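Local coordinates for cellobiose 2-epimerase (Caldibacillus thermoamylovorans, PDB 5ZHB), which catalyses the 2-epimerization of cellobiose, converting the reducing-end glucose unit to mannose, and adopts the (alpha/alpha)6-barrel fold of the N-acylglucosamine 2-epimerase family, at residues H89-L94 / F160-E165; H110-A115 / T182-L187. All coordinates share one frame; numbering follows the deposited sequence.

Interaction 1 (H89-L94 / F160-E165)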
loop_
_atom_site.group_PDB
_atom_site.type_symbol
_atom_site.label_atom_id
_atom_site.label_comp_id
_atom_site.label_asym_id
_atom_site.label_seq_id
_atom_site.Cartn_x
_atom_site.Cartn_y
_atom_site.Cartn_z
ATOM N N HIS A 89 -4.301 -17.211 16.617
ATOM C CA HIS A 89 -4.219 -17.053 18.068
ATOM C C HIS A 89 -3.279 -18.060 18.729
ATOM O O HIS A 89 -2.879 -17.835 19.871
ATOM C CB HIS A 89 -5.591 -17.025 18.731
ATOM C CG HIS A 89 -6.370 -15.837 18.318
ATOM N ND1 HIS A 89 -6.283 -14.600 18.916
ATOM C CD2 HIS A 89 -7.237 -15.723 17.291
ATOM C CE1 HIS A 89 -7.106 -13.779 18.285
ATOM N NE2 HIS A 89 -7.697 -14.446 17.302
ATOM N N GLN A 90 -2.899 -19.124 18.015
ATOM C CA GLN A 90 -1.934 -20.078 18.539
ATOM C C GLN A 90 -0.482 -19.637 18.298
ATOM O O GLN A 90 0.272 -19.471 19.256
ATOM C CB GLN A 90 -2.253 -21.475 18.005
ATOM C CG GLN A 90 -1.344 -22.524 18.635
ATOM C CD GLN A 90 -1.755 -23.963 18.401
ATOM O OE1 GLN A 90 -2.630 -24.274 17.590
ATOM N NE2 GLN A 90 -1.080 -24.866 19.097
ATOM N N TYR A 91 -0.047 -19.469 17.036
ATOM C CA TYR A 91 1.353 -19.168 16.772
ATOM C C TYR A 91 1.572 -17.660 16.579
ATOM O O TYR A 91 2.719 -17.259 16.397
ATOM C CB TYR A 91 1.878 -20.013 15.610
ATOM C CG TYR A 91 1.922 -21.498 15.959
ATOM C CD1 TYR A 91 2.769 -21.949 16.967
ATOM C CD2 TYR A 91 1.056 -22.423 15.372
ATOM C CE1 TYR A 91 2.794 -23.283 17.338
ATOM C CE2 TYR A 91 1.069 -23.763 15.739
ATOM C CZ TYR A 91 1.955 -24.191 16.712
ATOM O OH TYR A 91 2.015 -25.482 17.130
ATOM N N LYS A 92 0.495 -16.854 16.597
ATOM C CA LYS A 92 0.568 -15.389 16.521
ATOM C C LYS A 92 0.857 -14.888 15.090
ATOM O O LYS A 92 1.466 -15.564 14.261
ATOM C CB LYS A 92 1.581 -14.790 17.506
ATOM C CG LYS A 92 1.473 -15.279 18.964
ATOM C CD LYS A 92 0.066 -15.204 19.550
ATOM C CE LYS A 92 -0.038 -15.791 20.945
ATOM N NZ LYS A 92 -1.455 -15.840 21.323
ATOM N N GLY A 93 0.404 -13.660 14.832
ATOM C CA GLY A 93 0.600 -12.976 13.560
ATOM C C GLY A 93 -0.516 -13.326 12.582
ATOM O O GLY A 93 -1.358 -14.172 12.875
ATOM N N LEU A 94 -0.519 -12.644 11.425
ATOM C CA LEU A 94 -1.616 -12.718 10.472
ATOM C C LEU A 94 -1.308 -13.778 9.438
ATOM O O LEU A 94 -0.214 -13.797 8.901
ATOM C CB LEU A 94 -1.838 -11.380 9.771
ATOM C CG LEU A 94 -2.006 -10.145 10.657
ATOM C CD1 LEU A 94 -2.256 -8.924 9.776
ATOM C CD2 LEU A 94 -3.138 -10.325 11.651
ATOM N N PHE A 160 7.950 -16.825 6.324
ATOM C CA PHE A 160 8.054 -17.895 7.316
ATOM C C PHE A 160 6.872 -18.851 7.159
ATOM O O PHE A 160 5.824 -18.479 6.611
ATOM C CB PHE A 160 8.050 -17.288 8.727
ATOM C CG PHE A 160 9.155 -16.274 8.975
ATOM C CD1 PHE A 160 9.087 -14.995 8.419
ATOM C CD2 PHE A 160 10.273 -16.598 9.736
ATOM C CE1 PHE A 160 10.104 -14.079 8.634
ATOM C CE2 PHE A 160 11.278 -15.669 9.959
ATOM C CZ PHE A 160 11.189 -14.406 9.391
ATOM N N ASN A 161 7.009 -20.076 7.723
ATOM C CA ASN A 161 5.865 -20.957 7.862
ATOM C C ASN A 161 5.025 -20.468 9.025
ATOM O O ASN A 161 5.401 -19.519 9.737
ATOM C CB ASN A 161 6.263 -22.431 7.963
ATOM C CG ASN A 161 7.084 -22.755 9.192
ATOM O OD1 ASN A 161 7.113 -21.990 10.169
ATOM N ND2 ASN A 161 7.698 -23.929 9.171
ATOM N N ARG A 162 3.916 -21.181 9.254
ATOM C CA ARG A 162 2.992 -20.825 10.306
ATOM C C ARG A 162 3.705 -20.633 11.644
ATOM O O ARG A 162 3.327 -19.756 12.421
ATOM C CB ARG A 162 1.892 -21.880 10.411
ATOM C CG ARG A 162 0.750 -21.461 11.330
ATOM C CD ARG A 162 -0.275 -22.588 11.634
ATOM N NE ARG A 162 -1.117 -22.113 12.723
ATOM C CZ ARG A 162 -1.978 -22.832 13.428
ATOM N NH1 ARG A 162 -2.046 -24.134 13.285
ATOM N NH2 ARG A 162 -2.767 -22.240 14.291
ATOM N N LYS A 163 4.677 -21.501 11.958
ATOM C CA LYS A 163 5.320 -21.481 13.266
ATOM C C LYS A 163 6.576 -20.600 13.244
ATOM O O LYS A 163 7.519 -20.780 14.031
ATOM C CB LYS A 163 5.661 -22.929 13.636
ATOM C CG LYS A 163 4.493 -23.893 13.686
ATOM C CD LYS A 163 4.920 -25.357 13.866
ATOM C CE LYS A 163 3.712 -26.249 14.064
ATOM N NZ LYS A 163 4.042 -27.671 14.142
ATOM N N TRP A 164 6.616 -19.629 12.321
ATOM C CA TRP A 164 7.637 -18.590 12.359
ATOM C C TRP A 164 9.027 -19.133 12.133
ATOM O O TRP A 164 9.973 -18.584 12.700
ATOM C CB TRP A 164 7.579 -17.826 13.689
ATOM C CG TRP A 164 6.386 -16.926 13.694
ATOM C CD1 TRP A 164 5.234 -17.079 14.388
ATOM C CD2 TRP A 164 6.229 -15.744 12.881
ATOM N NE1 TRP A 164 4.376 -16.064 14.082
ATOM C CE2 TRP A 164 4.953 -15.236 13.163
ATOM C CE3 TRP A 164 7.048 -15.066 11.977
ATOM C CZ2 TRP A 164 4.472 -14.074 12.572
ATOM C CZ3 TRP A 164 6.588 -13.892 11.415
ATOM C CH2 TRP A 164 5.320 -13.402 11.730
ATOM N N GLU A 165 9.129 -20.144 11.259
ATOM C CA GLU A 165 10.387 -20.732 10.842
ATOM C C GLU A 165 10.673 -20.289 9.411
ATOM O O GLU A 165 9.899 -20.557 8.483
ATOM C CB GLU A 165 10.331 -22.262 10.967
ATOM C CG GLU A 165 9.804 -22.707 12.324
ATOM C CD GLU A 165 9.355 -24.165 12.462
ATOM O OE1 GLU A 165 9.339 -24.941 11.469
ATOM O OE2 GLU A 165 8.917 -24.483 13.596
#
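The Tyr91 ring lies between two side chains. Lys163 CG sits over the centre of one face, 3.8 Å from the Tyr91 ring centroid and 5° off the ring normal, a CH-pi contact. Gln90 CG covers the opposite face. Arg162 comes to the edge of the ring, with NE 3.4 Å from Tyr91 CD2. The guanidinium and ring planes are perpendicular, so the tyrosine edge rests on a guanidinium face. Lys163 runs alongside the tyrosine in the same direction, and its CE reaches Tyr91 OH at 3.6 Å.

The Trp164 indole presents its edge to the backbone of 91-93. Its CG is anti to the carbonyl carbon (chi1 -74°), which turns NE1 toward two carbonyls. Trp164 NE1 donates to Lys92 O at 3.0 Å, with an N-H...O angle of 151°. A second, weak bond runs from Trp164 NE1 to Tyr91 O at 3.1 Å. Gly93 CA lies 4.1 Å from Trp164 CZ2, at the same indole edge.

Trp164 closes a type I turn, begun at Asn161, in the loop after strand 155-160. The contact ties it to the loop after helix 69-86, at the surface. Arg162 NE forms a salt bridge with Asp88, which probably offsets part of its charge and steadies the guanidinium. One N-H serves two carbonyls, chiefly Lys92 O, so the tryptophan is pinned by its edge. Hydrocarbon holds the tyrosine on both faces.

Interaction 2 (H110-A115 / T182-L187)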
loop_
_atom_site.group_PDB
_atom_site.type_symbol
_atom_site.label_atom_id
_atom_site.label_comp_id
_atom_site.label_asym_id
_atom_site.label_seq_id
_atom_site.Cartn_x
_atom_site.Cartn_y
_atom_site.Cartn_z
ATOM N N HIS A 110 4.139 -13.739 6.661
ATOM C CA HIS A 110 5.018 -12.898 5.870
ATOM C C HIS A 110 5.128 -11.553 6.603
ATOM O O HIS A 110 4.112 -11.024 7.065
ATOM C CB HIS A 110 4.459 -12.802 4.448
ATOM C CG HIS A 110 5.498 -12.340 3.485
ATOM N ND1 HIS A 110 6.122 -11.111 3.622
ATOM C CD2 HIS A 110 6.085 -12.960 2.454
ATOM C CE1 HIS A 110 7.029 -10.969 2.664
ATOM N NE2 HIS A 110 7.027 -12.085 1.931
ATOM N N VAL A 111 6.348 -11.010 6.682
ATOM C CA VAL A 111 6.597 -9.712 7.307
ATOM C C VAL A 111 5.727 -8.632 6.653
ATOM O O VAL A 111 5.203 -7.767 7.327
ATOM C CB VAL A 111 8.104 -9.378 7.250
ATOM C CG1 VAL A 111 8.384 -7.939 7.670
ATOM C CG2 VAL A 111 8.947 -10.317 8.098
ATOM N N TYR A 112 5.526 -8.712 5.332
ATOM C CA TYR A 112 4.731 -7.746 4.583
ATOM C C TYR A 112 3.315 -7.718 5.128
ATOM O O TYR A 112 2.735 -6.650 5.318
ATOM C CB TYR A 112 4.748 -8.151 3.111
ATOM C CG TYR A 112 3.949 -7.323 2.117
ATOM C CD1 TYR A 112 3.964 -5.932 2.139
ATOM C CD2 TYR A 112 3.281 -7.946 1.080
ATOM C CE1 TYR A 112 3.274 -5.204 1.190
ATOM C CE2 TYR A 112 2.587 -7.230 0.126
ATOM C CZ TYR A 112 2.581 -5.851 0.187
ATOM O OH TYR A 112 1.901 -5.154 -0.773
ATOM N N ALA A 113 2.762 -8.905 5.396
ATOM C CA ALA A 113 1.418 -8.966 5.934
ATOM C C ALA A 113 1.375 -8.406 7.359
ATOM O O ALA A 113 0.412 -7.723 7.703
ATOM C CB ALA A 113 0.893 -10.391 5.803
ATOM N N GLN A 114 2.393 -8.685 8.182
ATOM C CA GLN A 114 2.412 -8.214 9.561
ATOM C C GLN A 114 2.465 -6.683 9.572
ATOM O O GLN A 114 1.784 -6.044 10.364
ATOM C CB GLN A 114 3.542 -8.811 10.400
ATOM C CG GLN A 114 3.728 -10.320 10.268
ATOM C CD GLN A 114 2.442 -11.124 10.297
ATOM O OE1 GLN A 114 1.608 -10.970 11.192
ATOM N NE2 GLN A 114 2.259 -11.984 9.314
ATOM N N ALA A 115 3.245 -6.111 8.656
ATOM C CA ALA A 115 3.310 -4.653 8.499
ATOM C C ALA A 115 1.934 -4.050 8.211
ATOM O O ALA A 115 1.504 -3.104 8.892
ATOM C CB ALA A 115 4.321 -4.281 7.421
ATOM N N THR A 182 13.841 -7.229 -0.027
ATOM C CA THR A 182 13.008 -6.485 -0.970
ATOM C C THR A 182 12.736 -5.069 -0.462
ATOM O O THR A 182 12.489 -4.805 0.716
ATOM C CB THR A 182 11.704 -7.210 -1.341
ATOM O OG1 THR A 182 10.734 -7.099 -0.291
ATOM C CG2 THR A 182 11.955 -8.647 -1.758
ATOM N N MET A 183 12.728 -4.155 -1.441
ATOM C CA MET A 183 12.288 -2.784 -1.281
ATOM C C MET A 183 10.838 -2.786 -0.823
ATOM O O MET A 183 10.472 -2.050 0.105
ATOM C CB MET A 183 12.492 -2.039 -2.616
ATOM C CG MET A 183 11.935 -0.632 -2.689
ATOM S SD MET A 183 10.169 -0.577 -3.091
ATOM C CE MET A 183 10.211 -1.101 -4.796
ATOM N N ASN A 184 10.035 -3.650 -1.438
ATOM C CA ASN A 184 8.596 -3.617 -1.162
ATOM C C ASN A 184 8.317 -3.830 0.323
ATOM O O ASN A 184 7.519 -3.101 0.915
ATOM C CB ASN A 184 7.836 -4.603 -2.037
ATOM C CG ASN A 184 6.341 -4.408 -1.918
ATOM O OD1 ASN A 184 5.819 -3.368 -2.327
ATOM N ND2 ASN A 184 5.669 -5.370 -1.297
ATOM N N THR A 185 8.934 -4.867 0.932
ATOM C CA THR A 185 8.690 -5.155 2.346
ATOM C C THR A 185 9.147 -3.994 3.225
ATOM O O THR A 185 8.424 -3.576 4.113
ATOM C CB THR A 185 9.375 -6.464 2.754
ATOM O OG1 THR A 185 8.743 -7.508 2.023
ATOM C CG2 THR A 185 9.220 -6.752 4.237
ATOM N N HIS A 186 10.331 -3.424 2.926
ATOM C CA HIS A 186 10.858 -2.296 3.673
ATOM C C HIS A 186 9.929 -1.086 3.576
ATOM O O HIS A 186 9.723 -0.372 4.563
ATOM C CB HIS A 186 12.303 -2.039 3.212
ATOM C CG HIS A 186 13.225 -3.090 3.762
ATOM N ND1 HIS A 186 13.380 -4.323 3.164
ATOM C CD2 HIS A 186 14.006 -3.102 4.883
ATOM C CE1 HIS A 186 14.227 -5.057 3.904
ATOM N NE2 HIS A 186 14.625 -4.339 4.954
ATOM N N LEU A 187 9.330 -0.870 2.395
ATOM C CA LEU A 187 8.465 0.300 2.224
ATOM C C LEU A 187 7.271 0.208 3.170
ATOM O O LEU A 187 6.917 1.186 3.857
ATOM C CB LEU A 187 8.035 0.419 0.755
ATOM C CG LEU A 187 7.082 1.573 0.402
ATOM C CD1 LEU A 187 7.659 2.895 0.823
ATOM C CD2 LEU A 187 6.743 1.601 -1.065
#
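With chi1 at -171°, Asn184 extends its amide away from its backbone N, and Tyr112 does likewise with its ring. Together these torsions carry the amide over one face of the phenol ring. Asn184 ND2 stands 3.5 Å from both Tyr112 CE1 and Tyr112 CZ, displaced from the ring centre toward the rim. The amide and ring planes are 68° apart, so the amide is steeply tilted and not stacked flat. At its other end, Asn184 OD1 is hydrogen-bonded to His247.

Thr185 turns its two branches to different neighbours. Its methyl CG2 packs on Val111 CG1 at 3.7 Å. Its hydroxyl OG1 lies in the plane of the His110 ring, at the edge, 3.9 Å from His110 CE1. That hydroxyl is hydrogen-bonded to Glu158 of strand 155-160.

The contact joins the N-terminal ends of helices 111-128 and 183-199. Their parallel sense is consistent with neighbours in the same ring of the (alpha/alpha)6 barrel. The axes of the short segments 111-115 and 183-187 come within 9.3 Å and run in the same general direction, 23° apart. Both helices begin with a side-chain N-cap. His110 ND1 accepts from Tyr112 N at 3.0 Å, in the plane of the imidazole. Thr182 OG1 accepts from Thr185 N at 3.1 Å, and Glu158 also hydrogen-bonds to this hydroxyl. Glu158 therefore links the capping threonine to Thr185. The CB of His186 points away from residues 110-115. His186 ND1 donates to Thr182 O at 2.6 Å. His186 NE2 is hydrogen-bonded to Tyr156 N of strand 155-160.

How the interactions relate
From the N terminus, the chain passes through 89-94, then 110-115, 160-165 and 182-187. Interaction 1 closes a loop between the first and third segments, and interaction 2 between the second and fourth. The two loops therefore cross. Interaction 1 lies at the surface and ties two loops together, whereas interaction 2 lies deeper and ties the starts of two helices. Their centres are about 16 Å apart. Gln114 of helix 111-128 connects them: its OE1 is 2.7 Å from Leu94 N, a probable hydrogen bond, and its CG packs on Trp164 CH2 at 3.8 Å. Strand 155-160 serves both: it runs into the turn of interaction 1, and its Glu158 bonds to Thr182 and Thr185.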